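Local coordinates for sialyltransferase 0160 (Photobacterium damselae, PDB 4R84), which transfers sialic acid from CMP-sialic acid to an acceptor sugar, probably a galactoside, as a glycosyltransferase of the GT-B structural group, at residues Q133-I136 and H137-A141; V152-R156 and V157-A161; V340-K344 and E345-Q349; I425-P428 and A429-F433; F455-A459 and D460-F464. One frame throughout, in Å; residues are numbered along the deposited sequence.

Overall arrangement
Contacts 2 and 4 both touch the CMP-3-fluoro-sialic acid and supply part of its pocket: R156 reaches the ribose from one side, and the 429-433 loop brings S432 to the same ribose and F433 to the cytosine, with R156 NH1 3.2 Å from S432 OG. Contact 1 backs contact 2, Q134 OE1 lying 2.9 Å from W154 NE1. Contact 3 starts beside contact 1, where L135 CD2 is 3.9 Å from V340 CG1, and runs on to contact 4, whose centre is about 10 Å from its own. Contact 5 completes the chain of touches through F433 CE1 and I457 CD1, 3.7 Å apart, although its centre is about 26 Å from that of contact 1.

Contact 1: residues Q133-I136 and H137-A141; sequences QQLI and HIIQA
L135 and I139 lie one helical turn apart on helix 129-144, the helix of the beta-alpha-beta unit formed with strands 106-125 and 149-154 in this Rossmann-type domain. Their side chains slant across one another: CD1 of I139 comes up to the branch point of L135, 4.1 Å from CG. Since CG1 of I139 stands beside its own backbone N (chi1 -69°), the longer branch runs back toward the preceding turn, and CG1 rests 3.3 Å from L135 O. The branched residues suit a face buried against helix 330-340, L135 on F336 and I339, I139 on Q332.

The next pair, I136 and Q140, also meets at a slant but is half polar. CG2 of I136 faces NE2 of Q140 at 3.8 Å, while CG of Q140 lies over I136 O, so the aliphatic part of the glutamine continues the apolar surface and its amide can stay at the partly exposed margin near L328. I138 folds CG1 back over Q134 O in the same way, turning CD1 toward W154 on the sheet side. Q134 is buried there, its OE1 satisfied by W154 NE1, and Q133 NE2 is bonded to P321 O.

Regular i to i+4 bonds hold the spacing, among them I138 N to Q134 O at 2.8 Å. The last of the four joins Q140 N to I136 O, 3.1 Å long with an N-H...O angle of 165°.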
# COMPACT_ATOMS: atom_id res chain seq x y z
N GLN A 133 -2.36 2.12 0.29
CA GLN A 133 -1.16 1.95 1.11
C GLN A 133 0.05 2.51 0.39
O GLN A 133 0.88 3.19 0.98
CB GLN A 133 -0.92 0.48 1.43
CG GLN A 133 -1.93 -0.10 2.41
CD GLN A 133 -1.56 0.15 3.86
OE1 GLN A 133 -0.38 0.23 4.22
NE2 GLN A 133 -2.58 0.26 4.72
N GLN A 134 0.12 2.21 -0.90
CA GLN A 134 1.24 2.66 -1.72
C GLN A 134 1.23 4.18 -1.83
O GLN A 134 2.28 4.81 -1.82
CB GLN A 134 1.17 2.00 -3.09
CG GLN A 134 1.51 0.49 -3.04
CD GLN A 134 1.09 -0.23 -4.30
OE1 GLN A 134 0.91 0.39 -5.34
NE2 GLN A 134 0.91 -1.55 -4.21
N LEU A 135 0.04 4.78 -1.94
CA LEU A 135 -0.04 6.23 -2.06
C LEU A 135 0.52 6.91 -0.80
O LEU A 135 1.23 7.92 -0.90
CB LEU A 135 -1.48 6.70 -2.30
CG LEU A 135 -1.67 8.20 -2.40
CD1 LEU A 135 -0.76 8.83 -3.48
CD2 LEU A 135 -3.14 8.49 -2.70
N ILE A 136 0.20 6.37 0.37
CA ILE A 136 0.77 6.92 1.60
C ILE A 136 2.29 6.81 1.57
O ILE A 136 3.01 7.78 1.88
CB ILE A 136 0.25 6.18 2.85
CG1 ILE A 136 -1.27 6.33 2.97
CG2 ILE A 136 1.00 6.69 4.10
CD1 ILE A 136 -1.72 7.67 3.45
N HIS A 137 2.78 5.66 1.13
CA HIS A 137 4.22 5.46 1.08
C HIS A 137 4.89 6.46 0.12
O HIS A 137 5.95 7.02 0.43
CB HIS A 137 4.56 4.04 0.65
CG HIS A 137 6.03 3.81 0.49
ND1 HIS A 137 6.86 3.53 1.56
CD2 HIS A 137 6.83 3.89 -0.60
CE1 HIS A 137 8.10 3.41 1.12
NE2 HIS A 137 8.11 3.62 -0.18
N ILE A 138 4.25 6.68 -1.03
CA ILE A 138 4.76 7.63 -2.03
C ILE A 138 4.83 9.04 -1.46
O ILE A 138 5.81 9.76 -1.67
CB ILE A 138 3.87 7.61 -3.30
CG1 ILE A 138 4.14 6.34 -4.11
CG2 ILE A 138 4.11 8.84 -4.17
CD1 ILE A 138 3.22 6.11 -5.32
N ILE A 139 3.81 9.43 -0.72
CA ILE A 139 3.79 10.78 -0.17
C ILE A 139 4.94 10.95 0.83
O ILE A 139 5.62 11.99 0.82
CB ILE A 139 2.43 11.08 0.47
CG1 ILE A 139 1.39 11.20 -0.63
CG2 ILE A 139 2.49 12.39 1.27
CD1 ILE A 139 -0.05 11.14 -0.10
N GLN A 140 5.19 9.93 1.64
CA GLN A 140 6.33 9.94 2.55
C GLN A 140 7.64 9.95 1.77
O GLN A 140 8.57 10.69 2.10
CB GLN A 140 6.33 8.72 3.47
CG GLN A 140 5.12 8.58 4.41
CD GLN A 140 4.99 7.16 4.98
OE1 GLN A 140 5.58 6.22 4.45
NE2 GLN A 140 4.22 7.00 6.05
N ALA A 141 7.71 9.10 0.76
CA ALA A 141 8.96 8.89 0.02
C ALA A 141 9.39 10.08 -0.84
O ALA A 141 10.58 10.24 -1.12
CB ALA A 141 8.84 7.63 -0.86

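Contact 2: residues V152-R156 and V157-A161; sequences VSWKR and VTVDA. With CSF (cytidine-5'-monophosphate-3-fluoro-N-acetyl-neuraminic acid), chain E.
W154 packs against V157 and V159 where strand 149-154 gives way to the loop that follows it. From CB outward, the tryptophan first meets backbone: CB is 3.5 Å from V157 O, an oxygen that lies in the plane of the ring at its edge. On the five-membered ring NE1 has its polar partner in Q134 OE1. The six-membered ring then reaches the valines, with CE3 3.6 Å from V157 CG1 and CZ3 3.7 Å from V159 CG2. Both methyls approach the ring obliquely, V157 running alongside the tryptophan and V159 slanting across it. V152, two residues back on the same strand, puts CG1 over the centre of one face, 3.3 Å above the plane.

Between these residues R156 turns the other way. Its CG lies beside the backbone N and its chain bends at chi3 (58°), bringing the edge of the guanidinium to the ribose of the bound donor analogue. NH1 donates to O2' of the nucleotide over 3.0 Å, at an N-H...O angle of 142°. A long, cationic side chain with several N-H groups suits this reach from the loop to a hydroxyl.

W154 is wedged between Y123 of strand 106-125 and S131, L135 and I138 of helix 129-144, while the loop through V157 and V159 leads on to helix 161-166.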
# COMPACT_ATOMS: atom_id res chain seq x y z
N VAL A 152 3.83 4.51 -12.03
CA VAL A 152 2.61 4.09 -11.33
C VAL A 152 1.52 3.62 -12.28
O VAL A 152 1.10 4.36 -13.18
CB VAL A 152 2.04 5.23 -10.45
CG1 VAL A 152 0.74 4.76 -9.76
CG2 VAL A 152 3.05 5.68 -9.36
N SER A 153 1.04 2.40 -12.06
CA SER A 153 -0.08 1.84 -12.81
C SER A 153 -1.13 1.34 -11.86
O SER A 153 -1.04 0.22 -11.37
CB SER A 153 0.39 0.68 -13.70
OG SER A 153 1.18 1.18 -14.76
N TRP A 154 -2.12 2.20 -11.61
CA TRP A 154 -3.21 1.92 -10.68
C TRP A 154 -4.54 1.99 -11.42
O TRP A 154 -4.79 2.94 -12.14
CB TRP A 154 -3.25 2.93 -9.55
CG TRP A 154 -2.18 2.84 -8.53
CD1 TRP A 154 -1.43 1.75 -8.21
CD2 TRP A 154 -1.74 3.91 -7.70
NE1 TRP A 154 -0.53 2.09 -7.20
CE2 TRP A 154 -0.71 3.41 -6.88
CE3 TRP A 154 -2.10 5.26 -7.58
CZ2 TRP A 154 -0.04 4.20 -5.94
CZ3 TRP A 154 -1.44 6.05 -6.64
CH2 TRP A 154 -0.42 5.52 -5.84
N LYS A 155 -5.40 1.01 -11.21
CA LYS A 155 -6.67 1.00 -11.93
C LYS A 155 -7.72 1.88 -11.26
O LYS A 155 -8.55 2.49 -11.95
CB LYS A 155 -7.18 -0.44 -12.06
CG LYS A 155 -8.30 -0.59 -13.09
CD LYS A 155 -8.42 -2.04 -13.55
CE LYS A 155 -9.65 -2.25 -14.43
NZ LYS A 155 -10.92 -2.08 -13.62
N ARG A 156 -7.69 1.96 -9.93
CA ARG A 156 -8.79 2.60 -9.19
C ARG A 156 -8.40 3.98 -8.65
O ARG A 156 -9.23 4.88 -8.59
CB ARG A 156 -9.27 1.70 -8.06
CG ARG A 156 -9.94 0.39 -8.51
CD ARG A 156 -10.94 -0.10 -7.47
NE ARG A 156 -11.96 0.91 -7.24
CZ ARG A 156 -12.79 0.92 -6.20
NH1 ARG A 156 -12.71 -0.03 -5.28
NH2 ARG A 156 -13.70 1.89 -6.08
N VAL A 157 -7.17 4.13 -8.21
CA VAL A 157 -6.69 5.42 -7.74
C VAL A 157 -6.12 6.26 -8.87
O VAL A 157 -5.18 5.84 -9.57
CB VAL A 157 -5.65 5.26 -6.63
CG1 VAL A 157 -5.10 6.63 -6.21
CG2 VAL A 157 -6.26 4.54 -5.45
N THR A 158 -6.67 7.46 -9.05
CA THR A 158 -6.30 8.33 -10.16
C THR A 158 -5.46 9.52 -9.72
O THR A 158 -5.88 10.31 -8.89
CB THR A 158 -7.54 8.84 -10.90
OG1 THR A 158 -8.25 7.72 -11.44
CG2 THR A 158 -7.15 9.77 -12.03
N VAL A 159 -4.25 9.62 -10.27
CA VAL A 159 -3.37 10.73 -9.98
C VAL A 159 -3.35 11.66 -11.19
O VAL A 159 -2.92 11.25 -12.26
CB VAL A 159 -1.95 10.23 -9.66
CG1 VAL A 159 -1.12 11.37 -9.13
CG2 VAL A 159 -2.02 9.09 -8.63
N ASP A 160 -3.85 12.88 -11.05
CA ASP A 160 -3.89 13.78 -12.21
C ASP A 160 -2.49 14.33 -12.49
O ASP A 160 -1.56 14.10 -11.73
CB ASP A 160 -4.91 14.92 -12.02
CG ASP A 160 -4.54 15.89 -10.91
OD1 ASP A 160 -3.35 15.97 -10.52
OD2 ASP A 160 -5.44 16.62 -10.45
N ALA A 161 -2.34 15.07 -13.58
CA ALA A 161 -1.02 15.50 -14.04
C ALA A 161 -0.30 16.34 -13.00
O ALA A 161 0.89 16.16 -12.73
CB ALA A 161 -1.14 16.26 -15.34
C5A CSF E . -17.12 -10.24 -5.72
C4A CSF E . -15.89 -9.47 -6.19
C2A CSF E . -17.21 -7.33 -5.93
O6A CSF E . -18.29 -8.15 -5.46
C6A CSF E . -17.91 -9.34 -4.78
C3A CSF E . -16.29 -8.15 -6.85
O4A CSF E . -15.16 -10.29 -7.11
N5A CSF E . -16.71 -11.44 -5.02
C7A CSF E . -19.18 -10.04 -4.34
C8A CSF E . -19.97 -9.16 -3.39
C9A CSF E . -21.14 -9.93 -2.79
O9A CSF E . -21.81 -9.06 -1.88
O8A CSF E . -19.10 -8.76 -2.33
O7A CSF E . -19.99 -10.30 -5.49
C1A CSF E . -17.79 -6.16 -6.71
OBA CSF E . -17.02 -5.27 -7.11
OAA CSF E . -19.03 -6.12 -6.93
O1A CSF E . -16.39 -6.80 -4.88
O2A CSF E . -15.90 -6.65 -2.45
N1 CSF E . -17.08 -0.84 -2.37
C2 CSF E . -17.38 0.37 -1.72
N3 CSF E . -18.60 0.55 -1.15
C4 CSF E . -19.51 -0.45 -1.21
C5 CSF E . -19.22 -1.65 -1.86
C6 CSF E . -17.98 -1.82 -2.46
C3' CSF E . -14.52 -2.80 -2.24
C2' CSF E . -14.67 -1.31 -2.02
C1' CSF E . -15.76 -0.96 -3.01
O4' CSF E . -15.79 -1.99 -4.00
C4' CSF E . -14.73 -2.91 -3.74
PA CSF E . -16.85 -6.11 -3.49
O5' CSF E . -16.41 -4.59 -3.62
C5' CSF E . -15.15 -4.29 -4.18
O3' CSF E . -13.25 -3.26 -1.80
O2' CSF E . -13.49 -0.62 -2.45
N4 CSF E . -20.73 -0.27 -0.64
O2 CSF E . -16.51 1.28 -1.68
O3A CSF E . -18.34 -6.14 -3.28
C10 CSF E . -17.17 -12.65 -5.32
O10 CSF E . -17.92 -12.86 -6.26
C11 CSF E . -16.74 -13.75 -4.39
F3A CSF E . -16.97 -8.39 -8.03

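Contact 3: residues V340-K344 and E345-Q349; sequences VGFDK and EQLQQ
F342 and L347 form the compact side of this helix start. The leucine methyl CD2 comes to the edge of the phenyl ring, near its plane, 3.8 Å from CZ, and CA of K344 covers one face toward the rim. With CG anti to its backbone N (chi1 176°), F342 carries the ring beside the first turn of helix 344-353, where V435 and L436 of helix 434-438 pack on it. L347 also touches L436, so both apolar residues suit the seam between the two helices. K344 stretches fully out over Q348, its CE 3.6 Å from NE2 of the glutamine, and its NZ is bonded to T439 O.

Across the turn the contact is polar and faces solvent, with water bridging it. D343 is the N-cap: OD1 accepts from Q346 N at 3.1 Å, the N-H arriving from well above the carboxylate plane. The side chains of D343 and Q346 cross at about a right angle, with CG of the aspartate 3.5 Å from CB of the glutamine. One water spans D343 OD1 and E345 N; another donates both to D343 OD2, at 2.8 Å, and to Q346 OE1. Behind this turn, G341 with its positive phi closes helix 330-340 in a Schellman motif.

Aspartate suits the cap because its short carboxylate can reach a first-turn N-H, and the neighbouring peptide dipoles would probably stabilise its negative charge.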
# COMPACT_ATOMS: atom_id res chain seq x y z
N VAL A 340 -7.51 10.73 -3.63
CA VAL A 340 -8.52 9.66 -3.49
C VAL A 340 -9.96 10.19 -3.58
O VAL A 340 -10.90 9.40 -3.58
CB VAL A 340 -8.38 8.87 -2.16
CG1 VAL A 340 -6.97 8.34 -2.00
CG2 VAL A 340 -8.81 9.71 -0.95
N GLY A 341 -10.11 11.51 -3.64
CA GLY A 341 -11.41 12.12 -3.87
C GLY A 341 -12.34 12.15 -2.67
O GLY A 341 -13.56 12.07 -2.83
N PHE A 342 -11.76 12.27 -1.48
CA PHE A 342 -12.53 12.18 -0.24
C PHE A 342 -12.54 13.50 0.52
O PHE A 342 -11.50 13.99 0.93
CB PHE A 342 -11.96 11.06 0.65
CG PHE A 342 -12.64 10.95 2.01
CD1 PHE A 342 -14.02 11.11 2.15
CD2 PHE A 342 -11.89 10.64 3.14
CE1 PHE A 342 -14.63 10.99 3.40
CE2 PHE A 342 -12.50 10.50 4.39
CZ PHE A 342 -13.87 10.67 4.51
N ASP A 343 -13.72 14.08 0.70
CA ASP A 343 -13.84 15.29 1.50
C ASP A 343 -14.06 14.90 2.96
O ASP A 343 -15.21 14.83 3.44
CB ASP A 343 -14.98 16.17 0.99
CG ASP A 343 -14.94 17.60 1.57
OD1 ASP A 343 -14.31 17.84 2.63
OD2 ASP A 343 -15.58 18.49 0.96
N LYS A 344 -12.96 14.64 3.66
CA LYS A 344 -13.01 14.18 5.04
C LYS A 344 -13.64 15.22 5.96
O LYS A 344 -14.44 14.89 6.83
CB LYS A 344 -11.60 13.83 5.53
CG LYS A 344 -11.53 13.53 7.02
CD LYS A 344 -10.15 13.06 7.45
CE LYS A 344 -10.08 12.92 8.96
NZ LYS A 344 -8.77 12.48 9.47
N GLU A 345 -13.27 16.48 5.75
CA GLU A 345 -13.80 17.57 6.56
C GLU A 345 -15.31 17.62 6.49
O GLU A 345 -15.97 17.84 7.50
CB GLU A 345 -13.20 18.90 6.08
CG GLU A 345 -13.75 20.13 6.76
CD GLU A 345 -12.95 21.37 6.41
OE1 GLU A 345 -11.78 21.23 5.99
OE2 GLU A 345 -13.50 22.49 6.53
N GLN A 346 -15.86 17.41 5.30
CA GLN A 346 -17.31 17.39 5.12
C GLN A 346 -17.95 16.21 5.86
O GLN A 346 -18.98 16.37 6.51
CB GLN A 346 -17.69 17.35 3.64
CG GLN A 346 -19.18 17.38 3.40
CD GLN A 346 -19.52 17.33 1.92
OE1 GLN A 346 -18.88 16.63 1.15
NE2 GLN A 346 -20.51 18.11 1.52
N LEU A 347 -17.36 15.02 5.77
CA LEU A 347 -17.94 13.88 6.46
C LEU A 347 -17.87 14.07 7.97
O LEU A 347 -18.80 13.70 8.69
CB LEU A 347 -17.25 12.57 6.06
CG LEU A 347 -17.89 11.31 6.64
CD1 LEU A 347 -19.39 11.24 6.27
CD2 LEU A 347 -17.19 10.03 6.20
N GLN A 348 -16.77 14.67 8.45
CA GLN A 348 -16.64 14.99 9.87
C GLN A 348 -17.79 15.89 10.30
O GLN A 348 -18.40 15.70 11.36
CB GLN A 348 -15.31 15.69 10.17
CG GLN A 348 -14.10 14.76 10.20
CD GLN A 348 -12.79 15.51 10.43
OE1 GLN A 348 -12.53 16.56 9.84
NE2 GLN A 348 -11.94 14.96 11.30
N GLN A 349 -18.08 16.89 9.47
CA GLN A 349 -19.15 17.83 9.75
C GLN A 349 -20.49 17.12 9.73
O GLN A 349 -21.36 17.37 10.58
CB GLN A 349 -19.13 18.99 8.75
CG GLN A 349 -17.93 19.94 8.97
CD GLN A 349 -17.75 20.98 7.85
OE1 GLN A 349 -18.54 21.03 6.91
NE2 GLN A 349 -16.70 21.79 7.96
O HOH W 1 -11.34 17.31 3.57
O HOH W 2 -17.38 17.70 -1.04

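Contact 4: residues I425-P428 and A429-F433; sequences INIP and AKISF. With CSF (cytidine-5'-monophosphate-3-fluoro-N-acetyl-neuraminic acid), chain E.
P428 to I431 make a type I beta turn, closed by I431 N donating to P428 O over 3.1 Å from 46° above the carbonyl plane. The turn follows strand 425-427, an outermost strand of the four-stranded parallel sheet in the nucleotide-binding Rossmann-type domain of this GT-B enzyme. On its apolar side P428 and I431 lie alongside, pointing the same way: CD1 of the isoleucine sits 3.8 Å from CB of the proline and remains close to CG and CD. CG1 of I431 stands beside its backbone N (chi1 -54°), and this carries the long branch back along the pyrrolidine ring. Proline suits the position leading into the turn, its ring limiting phi and giving I431 an apolar surface; A429 and K430 take the two corners. A water accepts from both A429 N, at 3.1 Å, and N426 ND2.

Beyond the turn the chain meets the donor analogue. A429 O accepts a bond from K405 NZ, which also binds the ligand; this probably helps to place that lysine. S432 brings CB to 3.7 Å from the ribose O2', and its OG is bonded to S128 OG. Main chain takes part in holding the base: F433 N donates to cytosine O2 at 2.9 Å, with an N-H...O angle of 137°.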
# COMPACT_ATOMS: atom_id res chain seq x y z
N ILE A 425 -27.65 10.52 4.76
CA ILE A 425 -26.60 11.30 4.13
C ILE A 425 -25.73 10.42 3.23
O ILE A 425 -25.30 9.34 3.64
CB ILE A 425 -25.73 12.01 5.18
CG1 ILE A 425 -26.58 13.08 5.87
CG2 ILE A 425 -24.50 12.65 4.50
CD1 ILE A 425 -26.00 13.65 7.16
N ASN A 426 -25.48 10.88 2.01
CA ASN A 426 -24.69 10.12 1.03
C ASN A 426 -23.18 10.30 1.19
O ASN A 426 -22.70 11.41 1.39
CB ASN A 426 -25.09 10.53 -0.39
CG ASN A 426 -24.54 9.60 -1.45
OD1 ASN A 426 -24.91 8.43 -1.51
ND2 ASN A 426 -23.67 10.12 -2.32
N ILE A 427 -22.44 9.19 1.14
CA ILE A 427 -20.98 9.23 1.00
C ILE A 427 -20.67 8.78 -0.42
O ILE A 427 -20.99 7.66 -0.80
CB ILE A 427 -20.27 8.32 2.04
CG1 ILE A 427 -20.73 8.69 3.46
CG2 ILE A 427 -18.73 8.41 1.90
CD1 ILE A 427 -20.24 7.74 4.53
N PRO A 428 -20.05 9.67 -1.21
CA PRO A 428 -19.90 9.45 -2.66
C PRO A 428 -19.43 8.04 -3.00
O PRO A 428 -18.40 7.58 -2.49
CB PRO A 428 -18.85 10.49 -3.07
CG PRO A 428 -19.05 11.62 -2.10
CD PRO A 428 -19.45 10.95 -0.78
N ALA A 429 -20.21 7.35 -3.83
CA ALA A 429 -19.97 5.95 -4.13
C ALA A 429 -18.61 5.71 -4.76
O ALA A 429 -18.06 4.61 -4.65
CB ALA A 429 -21.08 5.41 -5.04
N LYS A 430 -18.07 6.71 -5.45
CA LYS A 430 -16.78 6.55 -6.13
C LYS A 430 -15.61 6.30 -5.16
O LYS A 430 -14.60 5.67 -5.51
CB LYS A 430 -16.48 7.80 -6.97
CG LYS A 430 -15.19 7.70 -7.79
CD LYS A 430 -14.99 8.92 -8.68
CE LYS A 430 -13.75 8.76 -9.56
NZ LYS A 430 -13.64 9.84 -10.59
N ILE A 431 -15.75 6.78 -3.93
CA ILE A 431 -14.69 6.61 -2.93
C ILE A 431 -14.59 5.15 -2.51
O ILE A 431 -15.60 4.53 -2.20
CB ILE A 431 -14.97 7.48 -1.69
CG1 ILE A 431 -15.18 8.93 -2.13
CG2 ILE A 431 -13.83 7.34 -0.66
CD1 ILE A 431 -15.72 9.83 -1.06
N SER A 432 -13.39 4.59 -2.51
CA SER A 432 -13.21 3.24 -1.98
C SER A 432 -13.50 3.25 -0.49
O SER A 432 -12.98 4.09 0.22
CB SER A 432 -11.80 2.72 -2.25
OG SER A 432 -11.59 2.51 -3.65
N PHE A 433 -14.31 2.31 -0.02
CA PHE A 433 -14.65 2.29 1.40
C PHE A 433 -13.40 2.25 2.28
O PHE A 433 -13.36 2.82 3.37
CB PHE A 433 -15.55 1.09 1.73
CG PHE A 433 -16.07 1.11 3.15
CD1 PHE A 433 -15.28 0.66 4.20
CD2 PHE A 433 -17.34 1.58 3.43
CE1 PHE A 433 -15.75 0.69 5.51
CE2 PHE A 433 -17.82 1.60 4.74
CZ PHE A 433 -17.02 1.16 5.77
C5A CSF E . -17.12 -10.24 -5.72
C4A CSF E . -15.89 -9.47 -6.19
C2A CSF E . -17.21 -7.33 -5.93
O6A CSF E . -18.29 -8.15 -5.46
C6A CSF E . -17.91 -9.34 -4.78
C3A CSF E . -16.29 -8.15 -6.85
O4A CSF E . -15.16 -10.29 -7.11
N5A CSF E . -16.71 -11.44 -5.02
C7A CSF E . -19.18 -10.04 -4.34
C8A CSF E . -19.97 -9.16 -3.39
C9A CSF E . -21.14 -9.93 -2.79
O9A CSF E . -21.81 -9.06 -1.88
O8A CSF E . -19.10 -8.76 -2.33
O7A CSF E . -19.99 -10.30 -5.49
C1A CSF E . -17.79 -6.16 -6.71
OBA CSF E . -17.02 -5.27 -7.11
OAA CSF E . -19.03 -6.12 -6.93
O1A CSF E . -16.39 -6.80 -4.88
O2A CSF E . -15.90 -6.65 -2.45
N1 CSF E . -17.08 -0.84 -2.37
C2 CSF E . -17.38 0.37 -1.72
N3 CSF E . -18.60 0.55 -1.15
C4 CSF E . -19.51 -0.45 -1.21
C5 CSF E . -19.22 -1.65 -1.86
C6 CSF E . -17.98 -1.82 -2.46
C3' CSF E . -14.52 -2.80 -2.24
C2' CSF E . -14.67 -1.31 -2.02
C1' CSF E . -15.76 -0.96 -3.01
O4' CSF E . -15.79 -1.99 -4.00
C4' CSF E . -14.73 -2.91 -3.74
PA CSF E . -16.85 -6.11 -3.49
O5' CSF E . -16.41 -4.59 -3.62
C5' CSF E . -15.15 -4.29 -4.18
O3' CSF E . -13.25 -3.26 -1.80
O2' CSF E . -13.49 -0.62 -2.45
N4 CSF E . -20.73 -0.27 -0.64
O2 CSF E . -16.51 1.28 -1.68
O3A CSF E . -18.34 -6.14 -3.28
C10 CSF E . -17.17 -12.65 -5.32
O10 CSF E . -17.92 -12.86 -6.26
C11 CSF E . -16.74 -13.75 -4.39
F3A CSF E . -16.97 -8.39 -8.03
O HOH W 3 -22.57 8.93 -5.18

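Contact 5: residues F455-A459 and D460-F464; sequences FTIPA and DKVNF
D460 opens the second segment at the exposed turn that follows P458. Its CG stands between the backbone N and the carbonyl carbon (chi1 58°), which turns OD1 back toward the proline ring; the residue was modelled in two conformers, so this close approach is doubtful. Aspartate is at home on such an exposed corner.

K461 comes next. Its N donates to P458 O over 2.9 Å, from well above the carbonyl plane, while its CB packs 3.7 Å from CG2 of I457, the two side chains crossing near a right angle. Only the base of the lysine chain, at CB, touches I457; the rest leads away, bending at chi4 to bond NZ to P443 O. The backbone here is a short 3-10 segment that turns the chain into strand 462-468 of the Rossmann-type domain, where K461 and N463 make backbone bonds with V446 of strand 445-447.

V462 begins that strand. Its N donates to A459 O at 3.1 Å, and CG2 lies 3.6 Å from CG2 of I457, again across rather than along it. Branched residues suit this buried corner, where I457 also touches V446 and F433. N463 turns away from the loop, its ND2 donating to T445 OG1 and L396 O, and F464 carries its ring to V383 and A387 of helix 373-388.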
# COMPACT_ATOMS: atom_id res chain seq x y z
N PHE A 455 -13.18 -6.57 5.88
CA PHE A 455 -11.96 -7.13 6.44
C PHE A 455 -11.05 -6.09 7.07
O PHE A 455 -10.08 -6.44 7.75
CB PHE A 455 -11.20 -7.90 5.35
CG PHE A 455 -11.55 -9.34 5.32
CD1 PHE A 455 -12.85 -9.74 5.02
CD2 PHE A 455 -10.62 -10.31 5.62
CE1 PHE A 455 -13.19 -11.07 4.99
CE2 PHE A 455 -10.96 -11.64 5.59
CZ PHE A 455 -12.25 -12.02 5.29
N THR A 456 -11.35 -4.82 6.90
CA THR A 456 -10.54 -3.81 7.56
C THR A 456 -11.39 -2.91 8.44
O THR A 456 -11.12 -1.72 8.60
CB THR A 456 -9.73 -2.98 6.55
OG1 THR A 456 -10.58 -2.50 5.51
CG2 THR A 456 -8.62 -3.83 5.95
N ILE A 457 -12.44 -3.49 9.00
CA ILE A 457 -13.24 -2.80 10.00
C ILE A 457 -13.09 -3.52 11.34
O ILE A 457 -13.28 -4.73 11.39
CB ILE A 457 -14.72 -2.76 9.63
CG1 ILE A 457 -14.94 -2.16 8.24
CG2 ILE A 457 -15.51 -1.97 10.68
CD1 ILE A 457 -16.40 -2.19 7.81
N PRO A 458 -12.74 -2.78 12.41
CA PRO A 458 -12.68 -3.39 13.75
C PRO A 458 -13.99 -4.09 14.07
O PRO A 458 -15.06 -3.58 13.72
CB PRO A 458 -12.45 -2.19 14.67
CG PRO A 458 -11.77 -1.16 13.80
CD PRO A 458 -12.40 -1.35 12.44
N ALA A 459 -13.90 -5.27 14.68
CA ALA A 459 -15.07 -6.08 14.97
C ALA A 459 -16.17 -5.30 15.71
O ALA A 459 -17.35 -5.50 15.45
CB ALA A 459 -14.68 -7.31 15.78
N ASP A 460 -15.75 -4.42 16.61
CA ASP A 460 -16.71 -3.66 17.43
C ASP A 460 -17.57 -2.73 16.58
O ASP A 460 -18.64 -2.30 17.02
CB ASP A 460 -15.97 -2.87 18.52
CG ASP A 460 -14.94 -1.91 17.95
OD1 ASP A 460 -14.81 -1.81 16.72
OD2 ASP A 460 -14.25 -1.24 18.75
N LYS A 461 -17.13 -2.43 15.37
CA LYS A 461 -17.86 -1.52 14.49
C LYS A 461 -18.67 -2.27 13.42
O LYS A 461 -19.41 -1.66 12.65
CB LYS A 461 -16.89 -0.52 13.84
CG LYS A 461 -16.38 0.57 14.77
CD LYS A 461 -15.44 1.52 14.03
CE LYS A 461 -14.85 2.56 14.97
NZ LYS A 461 -15.85 3.55 15.41
N VAL A 462 -18.53 -3.59 13.37
CA VAL A 462 -19.31 -4.36 12.41
C VAL A 462 -20.60 -4.87 13.05
O VAL A 462 -20.56 -5.66 13.98
CB VAL A 462 -18.51 -5.57 11.87
CG1 VAL A 462 -19.36 -6.40 10.93
CG2 VAL A 462 -17.24 -5.08 11.18
N ASN A 463 -21.74 -4.42 12.53
CA ASN A 463 -23.01 -4.81 13.16
C ASN A 463 -23.58 -6.12 12.61
O ASN A 463 -23.75 -7.08 13.36
CB ASN A 463 -24.05 -3.70 12.98
CG ASN A 463 -25.06 -3.67 14.12
OD1 ASN A 463 -25.88 -4.58 14.25
ND2 ASN A 463 -25.02 -2.61 14.93
N PHE A 464 -23.86 -6.15 11.32
CA PHE A 464 -24.25 -7.39 10.64
C PHE A 464 -23.80 -7.33 9.20
O PHE A 464 -23.55 -6.25 8.66
CB PHE A 464 -25.76 -7.65 10.70
CG PHE A 464 -26.61 -6.61 10.01
CD1 PHE A 464 -26.77 -6.62 8.63
CD2 PHE A 464 -27.30 -5.66 10.75
CE1 PHE A 464 -27.55 -5.68 8.00
CE2 PHE A 464 -28.10 -4.73 10.12
CZ PHE A 464 -28.23 -4.74 8.75